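Local coordinates for probable zinc protease PqqL (Escherichia coli, PDB 6OFT), which probably acts as a zinc-dependent endopeptidase of the M16 family in the periplasm, the crystallised chain being the first half of the whole protein, at residues V254-M265 with D316-A326; S281-R290 with E354-R362. All blocks are in the same frame, centred on the assembly; numbering follows the deposited sequence.

Contact 1 pairs the neighbouring antiparallel strands 256-264 and 317-326 in the five-stranded mixed sheet of the second M16-type domain in this chain; contact 2 packs helix 271-296 against helix 352-371 of the same domain. Their centres lie 18 Å apart. Along the chain the segments alternate: strand 256-264 is followed by helix 271-296, then come strand 317-326 and helix 352-371. The two contacts touch directly where F322 CD2 of the sheet meets F287 CD2 of the helix at 3.6 Å. Helix 271-296 is thus held between sheet and outer helix, in a part of the fold away from the predicted zinc site.

Contact 1. Residues V254-M265 with D316-A326; sequences VNGIALYYRLPM and DYQSLFFRVNA
D316 O accepts the backbone N-H of M265, opening the antiparallel ladder between 317-326 and 256-264, whose strand directions differ by 160°. The ring of Y317 lies along P264, with P264 CA over its face, 4.0 Å from the centroid, a CH-pi contact; a water links Y317 OH to R262 O. Q318 has CG between its backbone N and carbonyl carbon (chi1 69°), and from there the extended chain brings NE2 to P264 O at 3.1 Å, with that oxygen close to the amide plane, while CG packs on L263 CG. At S319, OG donates to Y261 O over 2.8 Å; L320 N reaches the same oxygen from the opposite face of its carbonyl plane, so two donors grip it. L320 CD1 meets L263 CD2 at 3.8 Å. F321 sets CB over the Y260 ring, 3.5 Å from its centroid, and the two rings, 28° apart in plane, are slid so far that they barely overlap. F322 presents CE1 to the Y261 ring edge, 4.0 Å from CD2. R323 lays its guanidinium face on A258 CB, and NH2 makes a weak bond to Y260 OH at 2.8 Å; E433 provides a salt bridge to the same nitrogen. Near the far end, A326 N bonds to N255 O. Strand 430-436 flanks 256-264 and strand 303-314 flanks 317-326, while helix 331-348 covers I257 and V324.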
loop_
_atom_site.group_PDB
_atom_site.type_symbol
_atom_site.label_atom_id
_atom_site.label_comp_id
_atom_site.label_asym_id
_atom_site.label_seq_id
_atom_site.Cartn_x
_atom_site.Cartn_y
_atom_site.Cartn_z
ATOM N N VAL A 254 -14.819 -4.016 16.741
ATOM C CA VAL A 254 -15.994 -3.965 15.864
ATOM C C VAL A 254 -16.412 -5.352 15.352
ATOM O O VAL A 254 -15.591 -6.088 14.803
ATOM C CB VAL A 254 -15.755 -2.947 14.704
ATOM C CG1 VAL A 254 -16.870 -2.986 13.667
ATOM C CG2 VAL A 254 -15.579 -1.522 15.238
ATOM N N ASN A 255 -17.700 -5.689 15.526
ATOM C CA ASN A 255 -18.276 -6.924 15.008
ATOM C C ASN A 255 -18.899 -6.599 13.666
ATOM O O ASN A 255 -19.361 -5.478 13.473
ATOM C CB ASN A 255 -19.314 -7.512 15.962
ATOM C CG ASN A 255 -18.735 -7.968 17.281
ATOM O OD1 ASN A 255 -17.637 -8.539 17.366
ATOM N ND2 ASN A 255 -19.465 -7.720 18.348
ATOM N N GLY A 256 -18.879 -7.550 12.738
ATOM C CA GLY A 256 -19.453 -7.315 11.417
ATOM C C GLY A 256 -19.322 -8.448 10.428
ATOM O O GLY A 256 -18.857 -9.540 10.764
ATOM N N ILE A 257 -19.746 -8.172 9.192
ATOM C CA ILE A 257 -19.742 -9.111 8.078
ATOM C C ILE A 257 -19.180 -8.427 6.829
ATOM O O ILE A 257 -19.462 -7.259 6.586
ATOM C CB ILE A 257 -21.158 -9.752 7.862
ATOM C CG1 ILE A 257 -21.117 -10.911 6.820
ATOM C CG2 ILE A 257 -22.239 -8.695 7.528
ATOM C CD1 ILE A 257 -22.320 -11.864 6.819
ATOM N N ALA A 258 -18.378 -9.158 6.049
ATOM C CA ALA A 258 -17.822 -8.625 4.821
ATOM C C ALA A 258 -17.773 -9.685 3.717
ATOM O O ALA A 258 -17.588 -10.874 4.000
ATOM C CB ALA A 258 -16.422 -8.067 5.083
ATOM N N LEU A 259 -17.957 -9.247 2.490
ATOM C CA LEU A 259 -17.766 -10.104 1.295
ATOM C C LEU A 259 -16.527 -9.577 0.559
ATOM O O LEU A 259 -16.506 -8.394 0.285
ATOM C CB LEU A 259 -18.988 -10.057 0.389
ATOM C CG LEU A 259 -18.830 -10.757 -0.957
ATOM C CD1 LEU A 259 -18.462 -12.210 -0.783
ATOM C CD2 LEU A 259 -20.088 -10.647 -1.790
ATOM N N TYR A 260 -15.534 -10.414 0.336
ATOM C CA TYR A 260 -14.293 -10.065 -0.346
ATOM C C TYR A 260 -14.237 -10.743 -1.702
ATOM O O TYR A 260 -14.499 -11.941 -1.798
ATOM C CB TYR A 260 -13.086 -10.567 0.461
ATOM C CG TYR A 260 -12.725 -9.763 1.693
ATOM C CD1 TYR A 260 -13.446 -9.903 2.876
ATOM C CD2 TYR A 260 -11.594 -8.948 1.712
ATOM C CE1 TYR A 260 -13.091 -9.204 4.030
ATOM C CE2 TYR A 260 -11.234 -8.235 2.858
ATOM C CZ TYR A 260 -12.006 -8.341 4.005
ATOM O OH TYR A 260 -11.664 -7.635 5.135
ATOM N N TYR A 261 -13.897 -9.984 -2.708
ATOM C CA TYR A 261 -13.664 -10.496 -4.073
ATOM C C TYR A 261 -12.168 -10.304 -4.367
ATOM O O TYR A 261 -11.627 -9.350 -3.871
ATOM C CB TYR A 261 -14.516 -9.759 -5.104
ATOM C CG TYR A 261 -15.986 -10.078 -5.107
ATOM C CD1 TYR A 261 -16.467 -11.236 -5.679
ATOM C CD2 TYR A 261 -16.903 -9.213 -4.555
ATOM C CE1 TYR A 261 -17.811 -11.542 -5.698
ATOM C CE2 TYR A 261 -18.254 -9.497 -4.569
ATOM C CZ TYR A 261 -18.709 -10.670 -5.134
ATOM O OH TYR A 261 -20.028 -10.978 -5.163
ATOM N N ARG A 262 -11.529 -11.182 -5.100
ATOM C CA ARG A 262 -10.118 -11.037 -5.456
ATOM C C ARG A 262 -10.064 -10.948 -6.972
ATOM O O ARG A 262 -10.730 -11.715 -7.659
ATOM C CB ARG A 262 -9.246 -12.195 -4.936
ATOM C CG ARG A 262 -9.303 -12.437 -3.416
ATOM C CD ARG A 262 -8.165 -13.333 -2.928
ATOM N NE ARG A 262 -7.914 -14.456 -3.838
ATOM C CZ ARG A 262 -6.711 -14.939 -4.131
ATOM N NH1 ARG A 262 -5.624 -14.430 -3.557
ATOM N NH2 ARG A 262 -6.583 -15.939 -4.991
ATOM N N LEU A 263 -9.303 -9.993 -7.495
ATOM C CA LEU A 263 -9.257 -9.781 -8.952
ATOM C C LEU A 263 -7.942 -9.131 -9.397
ATOM O O LEU A 263 -7.313 -8.456 -8.577
ATOM C CB LEU A 263 -10.465 -8.904 -9.394
ATOM C CG LEU A 263 -10.562 -7.468 -8.832
ATOM C CD1 LEU A 263 -11.279 -6.562 -9.797
ATOM C CD2 LEU A 263 -11.277 -7.433 -7.478
ATOM N N PRO A 264 -7.560 -9.234 -10.694
ATOM C CA PRO A 264 -6.328 -8.559 -11.146
ATOM C C PRO A 264 -6.342 -7.061 -10.896
ATOM O O PRO A 264 -7.407 -6.426 -10.886
ATOM C CB PRO A 264 -6.291 -8.859 -12.653
ATOM C CG PRO A 264 -7.055 -10.132 -12.799
ATOM C CD PRO A 264 -8.176 -10.002 -11.803
ATOM N N MET A 265 -5.161 -6.503 -10.643
ATOM C CA MET A 265 -5.036 -5.073 -10.432
ATOM C C MET A 265 -4.302 -4.482 -11.625
ATOM O O MET A 265 -3.166 -4.879 -11.892
ATOM C CB MET A 265 -4.292 -4.763 -9.132
ATOM C CG MET A 265 -4.165 -3.279 -8.872
ATOM S SD MET A 265 -3.589 -2.971 -7.220
ATOM C CE MET A 265 -4.946 -1.982 -6.594
ATOM N N ASP A 316 0.346 -7.737 -8.841
ATOM C CA ASP A 316 -0.603 -7.823 -9.964
ATOM C C ASP A 316 -2.069 -7.987 -9.547
ATOM O O ASP A 316 -2.904 -8.248 -10.408
ATOM C CB ASP A 316 -0.207 -9.034 -10.828
ATOM C CG ASP A 316 -0.292 -10.392 -10.129
ATOM O OD1 ASP A 316 -0.397 -10.419 -8.881
ATOM O OD2 ASP A 316 -0.259 -11.424 -10.832
ATOM N N TYR A 317 -2.368 -7.921 -8.235
ATOM C CA TYR A 317 -3.677 -8.284 -7.717
ATOM C C TYR A 317 -4.221 -7.436 -6.600
ATOM O O TYR A 317 -3.476 -6.894 -5.782
ATOM C CB TYR A 317 -3.639 -9.758 -7.249
ATOM C CG TYR A 317 -4.521 -10.701 -8.044
ATOM C CD1 TYR A 317 -4.198 -11.050 -9.355
ATOM C CD2 TYR A 317 -5.634 -11.301 -7.464
ATOM C CE1 TYR A 317 -4.965 -11.970 -10.068
ATOM C CE2 TYR A 317 -6.414 -12.215 -8.168
ATOM C CZ TYR A 317 -6.081 -12.539 -9.475
ATOM O OH TYR A 317 -6.847 -13.440 -10.180
ATOM N N GLN A 318 -5.554 -7.394 -6.532
ATOM C CA GLN A 318 -6.292 -6.646 -5.530
ATOM C C GLN A 318 -7.499 -7.408 -4.976
ATOM O O GLN A 318 -7.978 -8.385 -5.565
ATOM C CB GLN A 318 -6.777 -5.315 -6.132
ATOM C CG GLN A 318 -7.878 -5.443 -7.199
ATOM C CD GLN A 318 -8.261 -4.116 -7.789
ATOM O OE1 GLN A 318 -8.474 -3.146 -7.071
ATOM N NE2 GLN A 318 -8.372 -4.041 -9.107
ATOM N N SER A 319 -8.013 -6.902 -3.866
ATOM C CA SER A 319 -9.260 -7.367 -3.303
ATOM C C SER A 319 -10.205 -6.208 -3.153
ATOM O O SER A 319 -9.822 -5.133 -2.682
ATOM C CB SER A 319 -9.075 -8.063 -1.965
ATOM O OG SER A 319 -10.325 -8.598 -1.555
ATOM N N LEU A 320 -11.445 -6.426 -3.566
ATOM C CA LEU A 320 -12.529 -5.479 -3.388
ATOM C C LEU A 320 -13.461 -6.104 -2.360
ATOM O O LEU A 320 -13.979 -7.200 -2.588
ATOM C CB LEU A 320 -13.268 -5.248 -4.711
ATOM C CG LEU A 320 -13.049 -3.930 -5.433
ATOM C CD1 LEU A 320 -11.685 -3.879 -6.074
ATOM C CD2 LEU A 320 -14.075 -3.763 -6.522
ATOM N N PHE A 321 -13.633 -5.447 -1.204
ATOM C CA PHE A 321 -14.541 -5.960 -0.179
ATOM C C PHE A 321 -15.699 -5.016 0.149
ATOM O O PHE A 321 -15.572 -3.796 0.020
ATOM C CB PHE A 321 -13.801 -6.379 1.095
ATOM C CG PHE A 321 -13.101 -5.297 1.878
ATOM C CD1 PHE A 321 -13.758 -4.622 2.901
ATOM C CD2 PHE A 321 -11.764 -4.993 1.636
ATOM C CE1 PHE A 321 -13.108 -3.624 3.632
ATOM C CE2 PHE A 321 -11.108 -4.014 2.385
ATOM C CZ PHE A 321 -11.779 -3.352 3.392
ATOM N N PHE A 322 -16.810 -5.588 0.625
ATOM C CA PHE A 322 -18.011 -4.850 1.022
ATOM C C PHE A 322 -18.323 -5.260 2.445
ATOM O O PHE A 322 -18.608 -6.424 2.703
ATOM C CB PHE A 322 -19.177 -5.136 0.062
ATOM C CG PHE A 322 -18.847 -4.826 -1.380
ATOM C CD1 PHE A 322 -18.339 -5.812 -2.223
ATOM C CD2 PHE A 322 -19.032 -3.549 -1.895
ATOM C CE1 PHE A 322 -18.002 -5.520 -3.547
ATOM C CE2 PHE A 322 -18.700 -3.255 -3.224
ATOM C CZ PHE A 322 -18.190 -4.243 -4.043
ATOM N N ARG A 323 -18.207 -4.309 3.377
ATOM C CA ARG A 323 -18.388 -4.553 4.802
ATOM C C ARG A 323 -19.525 -3.765 5.433
ATOM O O ARG A 323 -19.739 -2.606 5.090
ATOM C CB ARG A 323 -17.059 -4.278 5.531
ATOM C CG ARG A 323 -17.096 -4.517 7.050
ATOM C CD ARG A 323 -15.772 -4.198 7.712
ATOM N NE ARG A 323 -14.686 -5.066 7.248
ATOM C CZ ARG A 323 -14.496 -6.314 7.662
ATOM N NH1 ARG A 323 -15.324 -6.861 8.545
ATOM N NH2 ARG A 323 -13.478 -7.027 7.195
ATOM N N VAL A 324 -20.244 -4.411 6.375
ATOM C CA VAL A 324 -21.282 -3.801 7.193
ATOM C C VAL A 324 -20.915 -4.099 8.656
ATOM O O VAL A 324 -20.760 -5.267 9.027
ATOM C CB VAL A 324 -22.740 -4.220 6.834
ATOM C CG1 VAL A 324 -23.717 -3.796 7.926
ATOM C CG2 VAL A 324 -23.179 -3.640 5.488
ATOM N N ASN A 325 -20.758 -3.040 9.472
ATOM C CA ASN A 325 -20.439 -3.152 10.891
ATOM C C ASN A 325 -21.713 -3.334 11.702
ATOM O O ASN A 325 -22.691 -2.604 11.512
ATOM C CB ASN A 325 -19.625 -1.954 11.367
ATOM C CG ASN A 325 -18.370 -1.716 10.547
ATOM O OD1 ASN A 325 -18.126 -0.607 10.061
ATOM N ND2 ASN A 325 -17.559 -2.754 10.352
ATOM N N ALA A 326 -21.710 -4.349 12.575
ATOM C CA ALA A 326 -22.847 -4.704 13.412
ATOM C C ALA A 326 -23.044 -3.803 14.622
ATOM O O ALA A 326 -22.083 -3.301 15.214
ATOM C CB ALA A 326 -22.742 -6.151 13.854
HETATM O O HOH W 1 -9.011 -14.156 -8.786
#

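Contact 2. Residues S281-R290 with E354-R362; sequences SMLVQLFNQR and ELDDVKSTR
R362 grips S281 OG end-on, NH1 at 3.2 Å and NH2 at 3.1 Å, with the hydroxyl oxygen in the guanidinium plane. NH1 also donates to Q285 OE1 over 2.8 Å; the Q285 and R362 side chains run alongside each other in opposite senses, their amide and guanidinium planes 20° apart, nearly coplanar. M282 CG lies over one guanidinium face, offset toward its rim. A leucine in place of R362 would probably leave S281 OG and Q285 OE1 without these donors and lose the flat face that M282 CG lies over. Beside this polar cluster the helices interlock knobs-into-holes: M282 sits among L355, V358, K359 and R362, and V358 among M282, Q285, L286 and Q289. The axes of segments 281-290 and 354-362 approach to 10.5 Å with directions 108° apart, a steep crossing of parts of helices 271-296 and 352-371 in the second M16-type domain of the chain. V358 CG2 meets L286 CD2 at 3.8 Å, and M282 SD rests on L355 CD1. At the other end R290 holds E354 side-on, NE to OE1 at 3.0 Å and NH2 to OE2 at 2.8 Å, both oxygens using their syn lone pairs. The R290 chain, bent at chi3 (-83°), turns its guanidinium edge to the carboxylate. Further out, S351 N donates to E354 OE2 and G349 O accepts from R290 NH2, which probably helps to position both partners, while L417 of helix 414-425 packs on L286 and L355.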
loop_
_atom_site.group_PDB
_atom_site.type_symbol
_atom_site.label_atom_id
_atom_site.label_comp_id
_atom_site.label_asym_id
_atom_site.label_seq_id
_atom_site.Cartn_x
_atom_site.Cartn_y
_atom_site.Cartn_z
ATOM N N SER A 281 -13.116 2.204 -8.514
ATOM C CA SER A 281 -13.123 3.256 -7.498
ATOM C C SER A 281 -14.518 3.863 -7.352
ATOM O O SER A 281 -14.955 4.136 -6.234
ATOM C CB SER A 281 -12.117 4.343 -7.869
ATOM O OG SER A 281 -12.161 5.424 -6.953
ATOM N N MET A 282 -15.215 4.069 -8.484
ATOM C CA MET A 282 -16.562 4.626 -8.479
ATOM C C MET A 282 -17.587 3.645 -7.966
ATOM O O MET A 282 -18.451 4.068 -7.211
ATOM C CB MET A 282 -16.944 5.198 -9.831
ATOM C CG MET A 282 -16.410 6.598 -9.978
ATOM S SD MET A 282 -16.832 7.317 -11.539
ATOM C CE MET A 282 -15.755 8.689 -11.522
ATOM N N LEU A 283 -17.452 2.335 -8.301
ATOM C CA LEU A 283 -18.349 1.287 -7.791
ATOM C C LEU A 283 -18.268 1.232 -6.270
ATOM O O LEU A 283 -19.299 1.151 -5.606
ATOM C CB LEU A 283 -18.031 -0.087 -8.397
ATOM C CG LEU A 283 -18.592 -0.388 -9.791
ATOM C CD1 LEU A 283 -18.127 -1.730 -10.269
ATOM C CD2 LEU A 283 -20.133 -0.348 -9.821
ATOM N N VAL A 284 -17.033 1.338 -5.731
ATOM C CA VAL A 284 -16.699 1.349 -4.301
ATOM C C VAL A 284 -17.340 2.588 -3.657
ATOM O O VAL A 284 -18.083 2.448 -2.677
ATOM C CB VAL A 284 -15.145 1.257 -4.099
ATOM C CG1 VAL A 284 -14.686 1.836 -2.762
ATOM C CG2 VAL A 284 -14.645 -0.173 -4.270
ATOM N N GLN A 285 -17.110 3.780 -4.242
ATOM C CA GLN A 285 -17.678 5.023 -3.725
ATOM C C GLN A 285 -19.210 5.037 -3.744
ATOM O O GLN A 285 -19.817 5.485 -2.773
ATOM C CB GLN A 285 -17.127 6.263 -4.451
ATOM C CG GLN A 285 -17.631 7.576 -3.811
ATOM C CD GLN A 285 -16.920 8.820 -4.270
ATOM O OE1 GLN A 285 -15.877 8.764 -4.931
ATOM N NE2 GLN A 285 -17.471 9.978 -3.912
ATOM N N LEU A 286 -19.828 4.555 -4.834
ATOM C CA LEU A 286 -21.285 4.531 -4.966
ATOM C C LEU A 286 -21.926 3.654 -3.886
ATOM O O LEU A 286 -22.929 4.059 -3.294
ATOM C CB LEU A 286 -21.692 4.097 -6.375
ATOM C CG LEU A 286 -21.544 5.149 -7.487
ATOM C CD1 LEU A 286 -21.450 4.484 -8.833
ATOM C CD2 LEU A 286 -22.702 6.139 -7.485
ATOM N N PHE A 287 -21.300 2.492 -3.578
ATOM C CA PHE A 287 -21.746 1.591 -2.516
ATOM C C PHE A 287 -21.725 2.358 -1.180
ATOM O O PHE A 287 -22.720 2.359 -0.463
ATOM C CB PHE A 287 -20.829 0.355 -2.433
ATOM C CG PHE A 287 -21.254 -0.635 -1.375
ATOM C CD1 PHE A 287 -20.841 -0.487 -0.049
ATOM C CD2 PHE A 287 -22.068 -1.714 -1.697
ATOM C CE1 PHE A 287 -21.227 -1.406 0.927
ATOM C CE2 PHE A 287 -22.464 -2.627 -0.714
ATOM C CZ PHE A 287 -22.038 -2.466 0.587
ATOM N N ASN A 288 -20.577 3.005 -0.869
ATOM C CA ASN A 288 -20.338 3.811 0.336
ATOM C C ASN A 288 -21.369 4.909 0.479
ATOM O O ASN A 288 -21.924 5.083 1.562
ATOM C CB ASN A 288 -18.913 4.408 0.319
ATOM C CG ASN A 288 -17.851 3.366 0.536
ATOM O OD1 ASN A 288 -18.157 2.264 0.970
ATOM N ND2 ASN A 288 -16.582 3.680 0.248
ATOM N N GLN A 289 -21.610 5.648 -0.624
ATOM C CA GLN A 289 -22.578 6.743 -0.738
ATOM C C GLN A 289 -23.972 6.233 -0.363
ATOM O O GLN A 289 -24.556 6.757 0.583
ATOM C CB GLN A 289 -22.535 7.346 -2.167
ATOM C CG GLN A 289 -23.553 8.454 -2.450
ATOM C CD GLN A 289 -23.267 9.198 -3.738
ATOM O OE1 GLN A 289 -23.878 8.948 -4.784
ATOM N NE2 GLN A 289 -22.342 10.150 -3.684
ATOM N N ARG A 290 -24.460 5.161 -1.029
ATOM C CA ARG A 290 -25.780 4.593 -0.746
ATOM C C ARG A 290 -25.945 4.160 0.699
ATOM O O ARG A 290 -26.926 4.552 1.315
ATOM C CB ARG A 290 -26.157 3.462 -1.709
ATOM C CG ARG A 290 -27.672 3.363 -1.840
ATOM C CD ARG A 290 -28.103 2.306 -2.806
ATOM N NE ARG A 290 -28.072 2.785 -4.184
ATOM C CZ ARG A 290 -28.350 2.018 -5.227
ATOM N NH1 ARG A 290 -28.698 0.751 -5.053
ATOM N NH2 ARG A 290 -28.287 2.512 -6.453
ATOM N N GLU A 354 -27.039 9.554 -9.151
ATOM C CA GLU A 354 -26.079 9.015 -8.192
ATOM C C GLU A 354 -24.649 9.079 -8.756
ATOM O O GLU A 354 -23.723 9.466 -8.037
ATOM C CB GLU A 354 -26.423 7.565 -7.865
ATOM C CG GLU A 354 -27.400 7.350 -6.724
ATOM C CD GLU A 354 -27.571 5.873 -6.428
ATOM O OE1 GLU A 354 -27.267 5.449 -5.291
ATOM O OE2 GLU A 354 -27.978 5.133 -7.352
ATOM N N LEU A 355 -24.480 8.692 -10.043
ATOM C CA LEU A 355 -23.190 8.727 -10.746
ATOM C C LEU A 355 -22.753 10.180 -10.997
ATOM O O LEU A 355 -21.586 10.504 -10.771
ATOM C CB LEU A 355 -23.235 7.910 -12.063
ATOM C CG LEU A 355 -21.912 7.840 -12.879
ATOM C CD1 LEU A 355 -20.728 7.291 -12.028
ATOM C CD2 LEU A 355 -22.096 7.014 -14.145
ATOM N N ASP A 356 -23.695 11.051 -11.425
ATOM C CA ASP A 356 -23.453 12.482 -11.648
ATOM C C ASP A 356 -22.996 13.185 -10.371
ATOM O O ASP A 356 -22.141 14.061 -10.449
ATOM C CB ASP A 356 -24.693 13.197 -12.227
ATOM C CG ASP A 356 -24.945 13.000 -13.712
ATOM O OD1 ASP A 356 -23.997 12.605 -14.434
ATOM O OD2 ASP A 356 -26.088 13.244 -14.154
ATOM N N ASP A 357 -23.537 12.793 -9.202
ATOM C CA ASP A 357 -23.098 13.367 -7.927
ATOM C C ASP A 357 -21.685 12.891 -7.534
ATOM O O ASP A 357 -20.919 13.686 -7.015
ATOM C CB ASP A 357 -24.096 13.084 -6.803
ATOM C CG ASP A 357 -23.735 13.770 -5.494
ATOM O OD1 ASP A 357 -23.749 15.027 -5.453
ATOM O OD2 ASP A 357 -23.433 13.057 -4.519
ATOM N N VAL A 358 -21.341 11.620 -7.777
ATOM C CA VAL A 358 -19.998 11.092 -7.475
ATOM C C VAL A 358 -18.942 11.845 -8.314
ATOM O O VAL A 358 -17.986 12.369 -7.749
ATOM C CB VAL A 358 -19.924 9.545 -7.576
ATOM C CG1 VAL A 358 -18.512 9.047 -7.918
ATOM C CG2 VAL A 358 -20.399 8.915 -6.276
ATOM N N LYS A 359 -19.177 11.976 -9.638
ATOM C CA LYS A 359 -18.309 12.695 -10.566
ATOM C C LYS A 359 -18.121 14.180 -10.183
ATOM O O LYS A 359 -16.978 14.609 -10.007
ATOM C CB LYS A 359 -18.826 12.570 -12.000
ATOM C CG LYS A 359 -18.673 11.170 -12.588
ATOM C CD LYS A 359 -19.222 11.161 -13.988
ATOM C CE LYS A 359 -19.071 9.820 -14.649
ATOM N NZ LYS A 359 -19.581 9.878 -16.040
ATOM N N SER A 360 -19.223 14.944 -10.039
ATOM C CA SER A 360 -19.177 16.367 -9.680
ATOM C C SER A 360 -18.474 16.667 -8.348
ATOM O O SER A 360 -17.743 17.658 -8.282
ATOM C CB SER A 360 -20.570 16.994 -9.704
ATOM O OG SER A 360 -21.381 16.555 -8.629
ATOM N N THR A 361 -18.677 15.834 -7.307
ATOM C CA THR A 361 -18.033 16.045 -5.994
ATOM C C THR A 361 -16.538 15.699 -6.018
ATOM O O THR A 361 -15.753 16.318 -5.292
ATOM C CB THR A 361 -18.763 15.305 -4.864
ATOM O OG1 THR A 361 -18.812 13.912 -5.169
ATOM C CG2 THR A 361 -20.150 15.857 -4.603
ATOM N N ARG A 362 -16.154 14.704 -6.848
ATOM C CA ARG A 362 -14.761 14.299 -7.039
ATOM C C ARG A 362 -14.038 15.364 -7.855
ATOM O O ARG A 362 -12.936 15.751 -7.483
ATOM C CB ARG A 362 -14.660 12.918 -7.707
ATOM C CG ARG A 362 -14.802 11.761 -6.742
ATOM C CD ARG A 362 -15.126 10.475 -7.465
ATOM N NE ARG A 362 -13.933 9.855 -8.030
ATOM C CZ ARG A 362 -13.519 8.621 -7.768
ATOM N NH1 ARG A 362 -14.210 7.837 -6.944
ATOM N NH2 ARG A 362 -12.419 8.155 -8.334
#